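Local coordinates for serine protease pet (Escherichia coli, PDB 4OM9), which acts as a secreted serine protease and enterotoxin of enteroaggregative E. coli, an autotransporter passenger whose probable target inside host cells is the cytoskeletal protein alpha-fodrin, at residues A[293-299]-A[313-319]; A[318-324]-A[344-350]; A[266-272]-A[301-307]. One frame throughout, in Å; residues are numbered along the deposited sequence.

Interaction 1 of 3, residues A[293-299]-A[313-319]; sequences KDLVFSG and YGGFIFD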
loop_
_atom_site.group_PDB
_atom_site.type_symbol
_atom_site.label_atom_id
_atom_site.label_comp_id
_atom_site.label_asym_id
_atom_site.label_seq_id
_atom_site.Cartn_x
_atom_site.Cartn_y
_atom_site.Cartn_z
ATOM N N LYS A 293 -34.907 -30.180 -10.188
ATOM C CA LYS A 293 -35.024 -28.810 -9.723
ATOM C C LYS A 293 -34.102 -28.524 -8.536
ATOM O O LYS A 293 -33.497 -29.441 -7.974
ATOM C CB LYS A 293 -36.469 -28.526 -9.342
ATOM C CG LYS A 293 -37.421 -28.870 -10.477
ATOM C CD LYS A 293 -38.831 -28.431 -10.183
ATOM C CE LYS A 293 -39.804 -29.167 -11.083
ATOM N NZ LYS A 293 -41.091 -28.474 -11.008
ATOM N N ASP A 294 -33.978 -27.254 -8.160
ATOM C CA ASP A 294 -33.353 -26.934 -6.882
ATOM C C ASP A 294 -34.341 -27.294 -5.779
ATOM O O ASP A 294 -35.555 -27.100 -5.924
ATOM C CB ASP A 294 -32.954 -25.452 -6.786
ATOM C CG ASP A 294 -31.999 -25.029 -7.888
ATOM O OD1 ASP A 294 -30.961 -25.708 -8.085
ATOM O OD2 ASP A 294 -32.304 -24.018 -8.580
ATOM N N LEU A 295 -33.827 -27.838 -4.684
ATOM C CA LEU A 295 -34.646 -28.001 -3.507
ATOM C C LEU A 295 -34.506 -26.729 -2.701
ATOM O O LEU A 295 -33.461 -26.469 -2.103
ATOM C CB LEU A 295 -34.233 -29.229 -2.694
ATOM C CG LEU A 295 -34.256 -30.534 -3.480
ATOM C CD1 LEU A 295 -33.982 -31.758 -2.566
ATOM C CD2 LEU A 295 -35.585 -30.692 -4.207
ATOM N N VAL A 296 -35.566 -25.933 -2.697
ATOM C CA VAL A 296 -35.558 -24.633 -2.046
ATOM C C VAL A 296 -36.221 -24.772 -0.688
ATOM O O VAL A 296 -37.454 -24.790 -0.589
ATOM C CB VAL A 296 -36.278 -23.583 -2.897
ATOM C CG1 VAL A 296 -36.168 -22.208 -2.268
ATOM C CG2 VAL A 296 -35.696 -23.568 -4.301
ATOM N N PHE A 297 -35.385 -24.881 0.346
ATOM C CA PHE A 297 -35.823 -25.156 1.708
ATOM C C PHE A 297 -36.241 -23.897 2.440
ATOM O O PHE A 297 -35.612 -22.867 2.298
ATOM C CB PHE A 297 -34.706 -25.850 2.491
ATOM C CG PHE A 297 -34.268 -27.156 1.893
ATOM C CD1 PHE A 297 -35.104 -28.266 1.933
ATOM C CD2 PHE A 297 -33.026 -27.278 1.298
ATOM C CE1 PHE A 297 -34.710 -29.469 1.395
ATOM C CE2 PHE A 297 -32.623 -28.484 0.751
ATOM C CZ PHE A 297 -33.471 -29.582 0.794
ATOM N N SER A 298 -37.296 -23.987 3.238
ATOM C CA SER A 298 -37.744 -22.828 3.999
ATOM C C SER A 298 -38.272 -23.238 5.365
ATOM O O SER A 298 -38.679 -24.377 5.562
ATOM C CB SER A 298 -38.813 -22.057 3.223
ATOM O OG SER A 298 -39.875 -22.912 2.857
ATOM N N GLY A 299 -38.235 -22.304 6.310
ATOM C CA GLY A 299 -38.779 -22.519 7.637
ATOM C C GLY A 299 -37.792 -23.039 8.665
ATOM O O GLY A 299 -38.102 -23.084 9.854
ATOM N N TYR A 313 -28.597 -31.773 -11.804
ATOM C CA TYR A 313 -28.372 -30.357 -12.093
ATOM C C TYR A 313 -28.944 -29.455 -10.999
ATOM O O TYR A 313 -28.649 -28.270 -10.951
ATOM C CB TYR A 313 -28.981 -30.000 -13.450
ATOM C CG TYR A 313 -28.339 -30.693 -14.633
ATOM C CD1 TYR A 313 -26.965 -30.756 -14.756
ATOM C CD2 TYR A 313 -29.110 -31.275 -15.633
ATOM C CE1 TYR A 313 -26.361 -31.380 -15.835
ATOM C CE2 TYR A 313 -28.511 -31.898 -16.724
ATOM C CZ TYR A 313 -27.128 -31.942 -16.812
ATOM O OH TYR A 313 -26.503 -32.552 -17.883
ATOM N N GLY A 314 -29.763 -30.011 -10.118
ATOM C CA GLY A 314 -30.277 -29.260 -8.981
ATOM C C GLY A 314 -29.266 -29.163 -7.835
ATOM O O GLY A 314 -28.273 -29.885 -7.830
ATOM N N GLY A 315 -29.528 -28.268 -6.879
ATOM C CA GLY A 315 -28.766 -28.157 -5.651
ATOM C C GLY A 315 -29.601 -27.615 -4.499
ATOM O O GLY A 315 -30.805 -27.405 -4.657
ATOM N N PHE A 316 -28.962 -27.369 -3.355
ATOM C CA PHE A 316 -29.652 -26.887 -2.157
ATOM C C PHE A 316 -29.717 -25.374 -2.065
ATOM O O PHE A 316 -28.694 -24.687 -2.133
ATOM C CB PHE A 316 -28.977 -27.412 -0.881
ATOM C CG PHE A 316 -29.196 -28.877 -0.619
ATOM C CD1 PHE A 316 -30.145 -29.596 -1.327
ATOM C CD2 PHE A 316 -28.453 -29.532 0.365
ATOM C CE1 PHE A 316 -30.350 -30.949 -1.071
ATOM C CE2 PHE A 316 -28.643 -30.889 0.630
ATOM C CZ PHE A 316 -29.595 -31.597 -0.083
ATOM N N ILE A 317 -30.920 -24.851 -1.870
ATOM C CA ILE A 317 -31.089 -23.427 -1.676
ATOM C C ILE A 317 -31.842 -23.203 -0.386
ATOM O O ILE A 317 -32.889 -23.799 -0.169
ATOM C CB ILE A 317 -31.838 -22.773 -2.852
ATOM C CG1 ILE A 317 -31.023 -22.890 -4.145
ATOM C CG2 ILE A 317 -32.191 -21.312 -2.536
ATOM C CD1 ILE A 317 -31.689 -22.168 -5.386
ATOM N N PHE A 318 -31.302 -22.339 0.469
ATOM C CA PHE A 318 -31.869 -22.092 1.787
ATOM C C PHE A 318 -32.336 -20.660 1.899
ATOM O O PHE A 318 -31.702 -19.767 1.355
ATOM C CB PHE A 318 -30.840 -22.384 2.882
ATOM C CG PHE A 318 -30.464 -23.824 2.983
ATOM C CD1 PHE A 318 -29.452 -24.343 2.198
ATOM C CD2 PHE A 318 -31.132 -24.667 3.859
ATOM C CE1 PHE A 318 -29.120 -25.677 2.293
ATOM C CE2 PHE A 318 -30.803 -25.987 3.951
ATOM C CZ PHE A 318 -29.798 -26.494 3.172
ATOM N N ASP A 319 -33.432 -20.443 2.619
ATOM C CA ASP A 319 -33.968 -19.098 2.800
ATOM C C ASP A 319 -33.152 -18.338 3.839
ATOM O O ASP A 319 -32.063 -18.773 4.214
ATOM C CB ASP A 319 -35.447 -19.153 3.201
ATOM C CG ASP A 319 -35.666 -19.860 4.518
ATOM O OD1 ASP A 319 -34.742 -20.550 4.982
ATOM O OD2 ASP A 319 -36.765 -19.731 5.093
#

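Interaction 2 of 3, residues A[318-324]-A[344-350]; sequences FDENKKY and GKGSTVD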
loop_
_atom_site.group_PDB
_atom_site.type_symbol
_atom_site.label_atom_id
_atom_site.label_comp_id
_atom_site.label_asym_id
_atom_site.label_seq_id
_atom_site.Cartn_x
_atom_site.Cartn_y
_atom_site.Cartn_z
ATOM N N PHE A 318 -31.302 -22.339 0.469
ATOM C CA PHE A 318 -31.869 -22.092 1.787
ATOM C C PHE A 318 -32.336 -20.660 1.899
ATOM O O PHE A 318 -31.702 -19.767 1.355
ATOM C CB PHE A 318 -30.840 -22.384 2.882
ATOM C CG PHE A 318 -30.464 -23.824 2.983
ATOM C CD1 PHE A 318 -29.452 -24.343 2.198
ATOM C CD2 PHE A 318 -31.132 -24.667 3.859
ATOM C CE1 PHE A 318 -29.120 -25.677 2.293
ATOM C CE2 PHE A 318 -30.803 -25.987 3.951
ATOM C CZ PHE A 318 -29.798 -26.494 3.172
ATOM N N ASP A 319 -33.432 -20.443 2.619
ATOM C CA ASP A 319 -33.968 -19.098 2.800
ATOM C C ASP A 319 -33.152 -18.338 3.839
ATOM O O ASP A 319 -32.063 -18.773 4.214
ATOM C CB ASP A 319 -35.447 -19.153 3.201
ATOM C CG ASP A 319 -35.666 -19.860 4.518
ATOM O OD1 ASP A 319 -34.742 -20.550 4.982
ATOM O OD2 ASP A 319 -36.765 -19.731 5.093
ATOM N N GLU A 320 -33.684 -17.214 4.311
ATOM C CA GLU A 320 -32.931 -16.307 5.180
ATOM C C GLU A 320 -33.266 -16.464 6.662
ATOM O O GLU A 320 -34.355 -16.903 7.012
ATOM C CB GLU A 320 -33.176 -14.856 4.754
ATOM C CG GLU A 320 -32.819 -14.573 3.308
ATOM C CD GLU A 320 -33.165 -13.154 2.887
ATOM O OE1 GLU A 320 -34.154 -12.599 3.410
ATOM O OE2 GLU A 320 -32.446 -12.589 2.034
ATOM N N ASN A 321 -32.314 -16.103 7.521
ATOM C CA ASN A 321 -32.522 -16.044 8.970
ATOM C C ASN A 321 -33.025 -17.347 9.608
ATOM O O ASN A 321 -33.796 -17.307 10.567
ATOM C CB ASN A 321 -33.504 -14.914 9.327
ATOM C CG ASN A 321 -33.054 -13.547 8.809
ATOM O OD1 ASN A 321 -31.914 -13.119 9.032
ATOM N ND2 ASN A 321 -33.954 -12.858 8.104
ATOM N N LYS A 322 -32.591 -18.499 9.099
ATOM C CA LYS A 322 -33.024 -19.767 9.687
ATOM C C LYS A 322 -31.873 -20.739 9.948
ATOM O O LYS A 322 -30.823 -20.665 9.319
ATOM C CB LYS A 322 -34.068 -20.445 8.793
ATOM C CG LYS A 322 -35.265 -19.575 8.453
ATOM C CD LYS A 322 -36.180 -19.361 9.641
ATOM C CE LYS A 322 -37.321 -18.424 9.260
ATOM N NZ LYS A 322 -38.503 -18.525 10.172
ATOM N N LYS A 323 -32.098 -21.655 10.880
ATOM C CA LYS A 323 -31.136 -22.698 11.225
ATOM C C LYS A 323 -31.520 -24.057 10.607
ATOM O O LYS A 323 -32.649 -24.500 10.722
ATOM C CB LYS A 323 -31.026 -22.816 12.750
ATOM C CG LYS A 323 -30.055 -23.879 13.235
ATOM C CD LYS A 323 -28.683 -23.723 12.575
ATOM C CE LYS A 323 -27.559 -24.169 13.498
ATOM N NZ LYS A 323 -27.613 -25.601 13.862
ATOM N N TYR A 324 -30.561 -24.698 9.943
ATOM C CA TYR A 324 -30.754 -26.005 9.315
ATOM C C TYR A 324 -29.665 -26.993 9.708
ATOM O O TYR A 324 -28.515 -26.612 9.917
ATOM C CB TYR A 324 -30.756 -25.886 7.791
ATOM C CG TYR A 324 -31.929 -25.143 7.211
ATOM C CD1 TYR A 324 -31.889 -23.759 7.048
ATOM C CD2 TYR A 324 -33.069 -25.825 6.800
ATOM C CE1 TYR A 324 -32.961 -23.075 6.501
ATOM C CE2 TYR A 324 -34.141 -25.154 6.252
ATOM C CZ TYR A 324 -34.088 -23.780 6.106
ATOM O OH TYR A 324 -35.161 -23.114 5.573
ATOM N N GLY A 344 -29.096 -18.426 2.195
ATOM C CA GLY A 344 -29.574 -17.076 2.384
ATOM C C GLY A 344 -28.959 -16.352 3.562
ATOM O O GLY A 344 -28.480 -16.966 4.523
ATOM N N LYS A 345 -28.972 -15.027 3.462
ATOM C CA LYS A 345 -28.484 -14.128 4.501
ATOM C C LYS A 345 -29.063 -14.460 5.885
ATOM O O LYS A 345 -30.268 -14.673 6.029
ATOM C CB LYS A 345 -28.819 -12.679 4.109
ATOM C CG LYS A 345 -28.534 -11.643 5.178
ATOM C CD LYS A 345 -28.973 -10.259 4.735
ATOM C CE LYS A 345 -27.851 -9.514 4.029
ATOM N NZ LYS A 345 -26.839 -8.968 4.983
ATOM N N GLY A 346 -28.195 -14.521 6.895
ATOM C CA GLY A 346 -28.636 -14.707 8.274
ATOM C C GLY A 346 -28.978 -16.142 8.660
ATOM O O GLY A 346 -29.464 -16.404 9.764
ATOM N N SER A 347 -28.717 -17.070 7.746
ATOM C CA SER A 347 -28.964 -18.479 7.987
ATOM C C SER A 347 -27.687 -19.259 8.237
ATOM O O SER A 347 -26.623 -18.914 7.730
ATOM C CB SER A 347 -29.719 -19.103 6.807
ATOM O OG SER A 347 -31.118 -18.880 6.916
ATOM N N THR A 348 -27.810 -20.323 9.019
ATOM C CA THR A 348 -26.716 -21.257 9.212
ATOM C C THR A 348 -27.152 -22.698 8.916
ATOM O O THR A 348 -28.164 -23.178 9.431
ATOM C CB THR A 348 -26.158 -21.185 10.650
ATOM O OG1 THR A 348 -25.554 -19.900 10.867
ATOM C CG2 THR A 348 -25.126 -22.283 10.874
ATOM N N VAL A 349 -26.370 -23.371 8.078
ATOM C CA VAL A 349 -26.579 -24.772 7.769
ATOM C C VAL A 349 -25.491 -25.669 8.380
ATOM O O VAL A 349 -24.352 -25.680 7.908
ATOM C CB VAL A 349 -26.608 -25.006 6.254
ATOM C CG1 VAL A 349 -26.853 -26.462 5.977
ATOM C CG2 VAL A 349 -27.684 -24.142 5.601
ATOM N N ASP A 350 -25.847 -26.431 9.413
ATOM C CA ASP A 350 -24.902 -27.390 9.980
ATOM C C ASP A 350 -24.767 -28.566 9.030
ATOM O O ASP A 350 -25.708 -29.327 8.787
ATOM C CB ASP A 350 -25.324 -27.842 11.376
ATOM C CG ASP A 350 -25.144 -26.751 12.406
ATOM O OD1 ASP A 350 -24.406 -25.780 12.135
ATOM O OD2 ASP A 350 -25.739 -26.849 13.486
HETATM O O HOH W 1 -29.845 -13.481 1.032
#

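Interaction 3 of 3, residues A[266-272]-A[301-307]; sequences NTATIGG and GKISLKE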
loop_
_atom_site.group_PDB
_atom_site.type_symbol
_atom_site.label_atom_id
_atom_site.label_comp_id
_atom_site.label_asym_id
_atom_site.label_seq_id
_atom_site.Cartn_x
_atom_site.Cartn_y
_atom_site.Cartn_z
ATOM N N ASN A 266 -39.515 -28.762 11.197
ATOM C CA ASN A 266 -39.675 -30.199 11.314
ATOM C C ASN A 266 -38.476 -30.910 10.713
ATOM O O ASN A 266 -37.361 -30.373 10.707
ATOM C CB ASN A 266 -40.970 -30.653 10.659
ATOM C CG ASN A 266 -42.192 -30.054 11.326
ATOM O OD1 ASN A 266 -42.476 -30.346 12.488
ATOM N ND2 ASN A 266 -42.917 -29.206 10.598
ATOM N N THR A 267 -38.697 -32.123 10.225
ATOM C CA THR A 267 -37.612 -32.916 9.675
ATOM C C THR A 267 -38.002 -33.427 8.312
ATOM O O THR A 267 -39.011 -34.088 8.170
ATOM C CB THR A 267 -37.262 -34.121 10.562
ATOM O OG1 THR A 267 -37.038 -33.691 11.913
ATOM C CG2 THR A 267 -36.020 -34.811 10.024
ATOM N N ALA A 268 -37.205 -33.129 7.304
ATOM C CA ALA A 268 -37.493 -33.622 5.976
ATOM C C ALA A 268 -36.548 -34.758 5.662
ATOM O O ALA A 268 -35.329 -34.570 5.648
ATOM C CB ALA A 268 -37.364 -32.518 4.947
ATOM N N THR A 269 -37.114 -35.933 5.405
ATOM C CA THR A 269 -36.313 -37.116 5.138
ATOM C C THR A 269 -36.271 -37.385 3.640
ATOM O O THR A 269 -37.300 -37.356 2.974
ATOM C CB THR A 269 -36.866 -38.338 5.904
ATOM O OG1 THR A 269 -36.633 -38.159 7.311
ATOM C CG2 THR A 269 -36.190 -39.607 5.449
ATOM N N ILE A 270 -35.079 -37.630 3.104
ATOM C CA ILE A 270 -34.905 -37.698 1.655
ATOM C C ILE A 270 -34.270 -38.991 1.187
ATOM O O ILE A 270 -33.188 -39.354 1.641
ATOM C CB ILE A 270 -34.026 -36.536 1.113
ATOM C CG1 ILE A 270 -34.500 -35.189 1.651
ATOM C CG2 ILE A 270 -34.012 -36.539 -0.412
ATOM C CD1 ILE A 270 -33.857 -33.978 0.912
ATOM N N GLY A 271 -34.930 -39.655 0.244
ATOM C CA GLY A 271 -34.417 -40.881 -0.335
ATOM C C GLY A 271 -35.435 -41.532 -1.253
ATOM O O GLY A 271 -36.642 -41.322 -1.104
ATOM N N GLY A 272 -34.948 -42.306 -2.219
ATOM C CA GLY A 272 -35.817 -43.088 -3.084
ATOM C C GLY A 272 -36.632 -42.213 -4.010
ATOM O O GLY A 272 -37.718 -42.592 -4.446
ATOM N N GLY A 301 -35.171 -26.197 10.119
ATOM C CA GLY A 301 -35.460 -27.585 10.430
ATOM C C GLY A 301 -34.331 -28.533 10.102
ATOM O O GLY A 301 -33.206 -28.117 9.860
ATOM N N LYS A 302 -34.630 -29.823 10.101
ATOM C CA LYS A 302 -33.598 -30.815 9.868
ATOM C C LYS A 302 -33.836 -31.515 8.551
ATOM O O LYS A 302 -34.969 -31.750 8.158
ATOM C CB LYS A 302 -33.549 -31.831 11.017
ATOM C CG LYS A 302 -32.537 -32.965 10.813
ATOM C CD LYS A 302 -32.692 -34.056 11.877
ATOM C CE LYS A 302 -31.920 -35.312 11.507
ATOM N NZ LYS A 302 -31.955 -36.350 12.588
ATOM N N ILE A 303 -32.744 -31.817 7.868
ATOM C CA ILE A 303 -32.753 -32.541 6.611
ATOM C C ILE A 303 -32.006 -33.840 6.823
ATOM O O ILE A 303 -30.817 -33.818 7.126
ATOM C CB ILE A 303 -32.075 -31.733 5.472
ATOM C CG1 ILE A 303 -32.908 -30.506 5.105
ATOM C CG2 ILE A 303 -31.843 -32.604 4.236
ATOM C CD1 ILE A 303 -32.310 -29.680 4.000
ATOM N N SER A 304 -32.683 -34.970 6.677
ATOM C CA SER A 304 -32.007 -36.248 6.861
ATOM C C SER A 304 -31.957 -37.084 5.592
ATOM O O SER A 304 -32.976 -37.297 4.948
ATOM C CB SER A 304 -32.679 -37.055 7.967
ATOM O OG SER A 304 -31.988 -38.272 8.152
ATOM N N LEU A 305 -30.770 -37.580 5.261
ATOM C CA LEU A 305 -30.575 -38.403 4.069
ATOM C C LEU A 305 -30.440 -39.885 4.446
ATOM O O LEU A 305 -29.587 -40.234 5.281
ATOM C CB LEU A 305 -29.334 -37.934 3.302
ATOM C CG LEU A 305 -29.468 -36.848 2.233
ATOM C CD1 LEU A 305 -30.445 -35.773 2.656
ATOM C CD2 LEU A 305 -28.113 -36.263 1.915
ATOM N N LYS A 306 -31.278 -40.741 3.839
ATOM C CA LYS A 306 -31.236 -42.188 4.071
ATOM C C LYS A 306 -30.245 -42.892 3.163
ATOM O O LYS A 306 -30.042 -44.098 3.261
ATOM C CB LYS A 306 -32.611 -42.828 3.846
ATOM C CG LYS A 306 -33.788 -42.027 4.335
ATOM C CD LYS A 306 -34.954 -42.134 3.351
ATOM C CE LYS A 306 -35.852 -43.315 3.620
ATOM N NZ LYS A 306 -37.000 -43.311 2.676
ATOM N N GLU A 307 -29.661 -42.145 2.244
ATOM C CA GLU A 307 -28.791 -42.721 1.237
ATOM C C GLU A 307 -28.097 -41.567 0.546
ATOM O O GLU A 307 -28.411 -40.408 0.805
ATOM C CB GLU A 307 -29.594 -43.565 0.228
ATOM C CG GLU A 307 -30.785 -42.808 -0.356
ATOM C CD GLU A 307 -31.646 -43.637 -1.310
ATOM O OE1 GLU A 307 -31.774 -44.868 -1.117
ATOM O OE2 GLU A 307 -32.208 -43.044 -2.256
HETATM O O HOH W 2 -34.614 -39.842 9.033
HETATM O O HOH W 3 -38.117 -40.170 1.773
HETATM O O HOH W 4 -30.490 -39.572 -0.118
#

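Interaction 1 of 3, residues A[293-299]-A[313-319]
Phe297 drives its ring edge against the face of Phe316, with CE2 of Phe297 3.4 Å from CD1 of Phe316 and the two planes turned 75° apart, a T-shaped pair. Phe318, on the same face of the sheet, lies alongside Phe297 and points the same way; CD2 of Phe297 sits over the rim of the Phe318 ring, 3.7 Å from CE2 of Phe318. With CG beside the backbone N (chi1 -60°), the Phe297 ring reaches both aromatics of the partner strand. Leu295 joins the cluster, its CD1 coming up to the edge of the Phe316 ring. Flat rings and a branched leucine suit this buried face, where they fill space without needing polar partners.

On the other face, Val296 and Ile317 stand side by side, CG1 of Val296 4.1 Å from CG2 of Ile317, and CD1 of Ile317 rests on the side chain of Asp294. That carboxylate is buried but well partnered: OD1 takes the N-H of Gly315 at 3.2 Å through its anti lone pair, while OD2 forms a salt bridge with Arg106, which would be expected to favour the charged form. At the other end, Asp319 OD2 accepts the N-H of Gly299 from above the carboxylate plane, at 3.2 Å, and its OD1 takes the hydroxyl of Tyr324. The backbones between pair as parallel strands, as in Ile317 N to Leu295 O at 3.0 Å; the last bond, Asp319 N to Phe297 O, is weak.

Strand 294-298 is flanked by strand 258-262 and strand 316-318 by strand 341-343, all parallel, while Ile303 of strand 301-305 packs against Phe297 and Phe318 from within.

Interaction 2 of 3, residues A[318-324]-A[344-350]
Ser347 and the turn residues of 318-324 are joined by a compact set of polar bonds. OG of Ser347 receives the N-H of Lys322 at 2.7 Å in a nearly straight bond (165°), and it also lies 2.9 Å from the carbonyl O of Asp319. A small hydroxyl suits this buried corner, since it can meet backbone groups where the chain bends. Next to it, Asn321 N donates to Lys345 O at 2.9 Å, and a water links Glu320 OE2 to the backbone N of Lys345. Gly344 to Ser347 form a type II turn, and Gly346 has the positive phi usual at its third position.

Beyond the turns the bonding becomes that of parallel strands: Thr348 N to Lys322 O, Tyr324 N to Thr348 O, and Asp350 N to Tyr324 O at 2.7 Å. Lys323 and Asp350 bring opposite charges together on the exposed side, although their modelled separation is too short for the detail to be trusted.

The apolar contact is on the inner side. CG2 of Val349 sits above the centre of the Phe318 ring, 3.7 Å from its centroid and 4° off the normal, a CH-pi contact. With CG1 of Val349 anti to the backbone N (chi1 -179°), CG2 is left beside that N, anti to the carbonyl carbon, and this is the branch that lies over the ring. Tyr324 keeps its ring inside while OH reaches Asp319 OD1 at 2.7 Å.

Matching bends stacked one above the next, with parallel strands running out of them and apolar residues turned inward, fit the parallel beta-helix, which in autotransporter passengers is right-handed.

Interaction 3 of 3, residues A[266-272]-A[301-307]
Glu307 reaches across to Gly272 with OE2, which accepts the backbone N-H at 2.8 Å from well above the carboxylate plane (55°). Its first torsion (chi1 51°) sets CG between the backbone N and the carbonyl carbon, and from there the extended chain carries the carboxylate to the end of strand 267-271. OE2 of Glu307 also lies near CA of Gly271, which, having no side chain, lets Lys306 and Glu307 come close.

Five backbone bonds join the parallel strands in strict alternation, from Lys302 N to Asn266 O through Ala268 N to Lys302 O (2.8 Å) and Ser304 N to Ala268 O, ending at Lys306 N to Ile270 O, the longest at 3.2 Å. Gly301 begins its strand with backbone angles that a side chain would not tolerate.

On the outer face, a water connects Thr269 OG1 with Ser304 OG, lying 3.1 Å from the former. Thr267 runs alongside the extended aliphatic chain of Lys302, its CG2 3.9 Å from CD of Lys302, while the chain of Lys306 crosses Thr269 at about a right angle and brings its CD to 3.5 Å from CG2 of Thr269. Beta-branched threonine suits an extended strand and here offers both a hydroxyl and a methyl.

The inner face is wholly apolar: Ile270 CD1 meets Ile303 CG2 at 4.1 Å, Ile270 CB meets Leu305 CD1, and Ala268 takes little room beside them. Leu295 and Phe297 of strand 294-298 pack against this face.

Polar and charged groups that can keep their water outside, with aliphatic groups inside, imply that hydrophobic burial and regular backbone bonding together hold these two strands in place.

Overall arrangement
All three contacts lie near the start of the beta-helical stalk, next to the protease domain, and on one side of the chain's centre. Interaction 1 belongs to the parallel sheet containing 258-262, 294-298 and 316-318, whereas interactions 2 and 3 lie in the sheet containing 267-271, 301-305, 323-328 and 348-352, where a probable hydrogen bond from Gly301 N to Lys323 O joins them. Centres of interactions 1 and 2 are about 12 Å apart, those of 1 and 3 about 13 Å, and those of 2 and 3 about 17 Å. Along the chain, the segments of 1 and 3 alternate, and 2 follows, sharing Phe318 and Asp319 with 1. Leu295 CD1 meets Ile270 CD1 between the sheets, so coils are tied along each sheet and across the core.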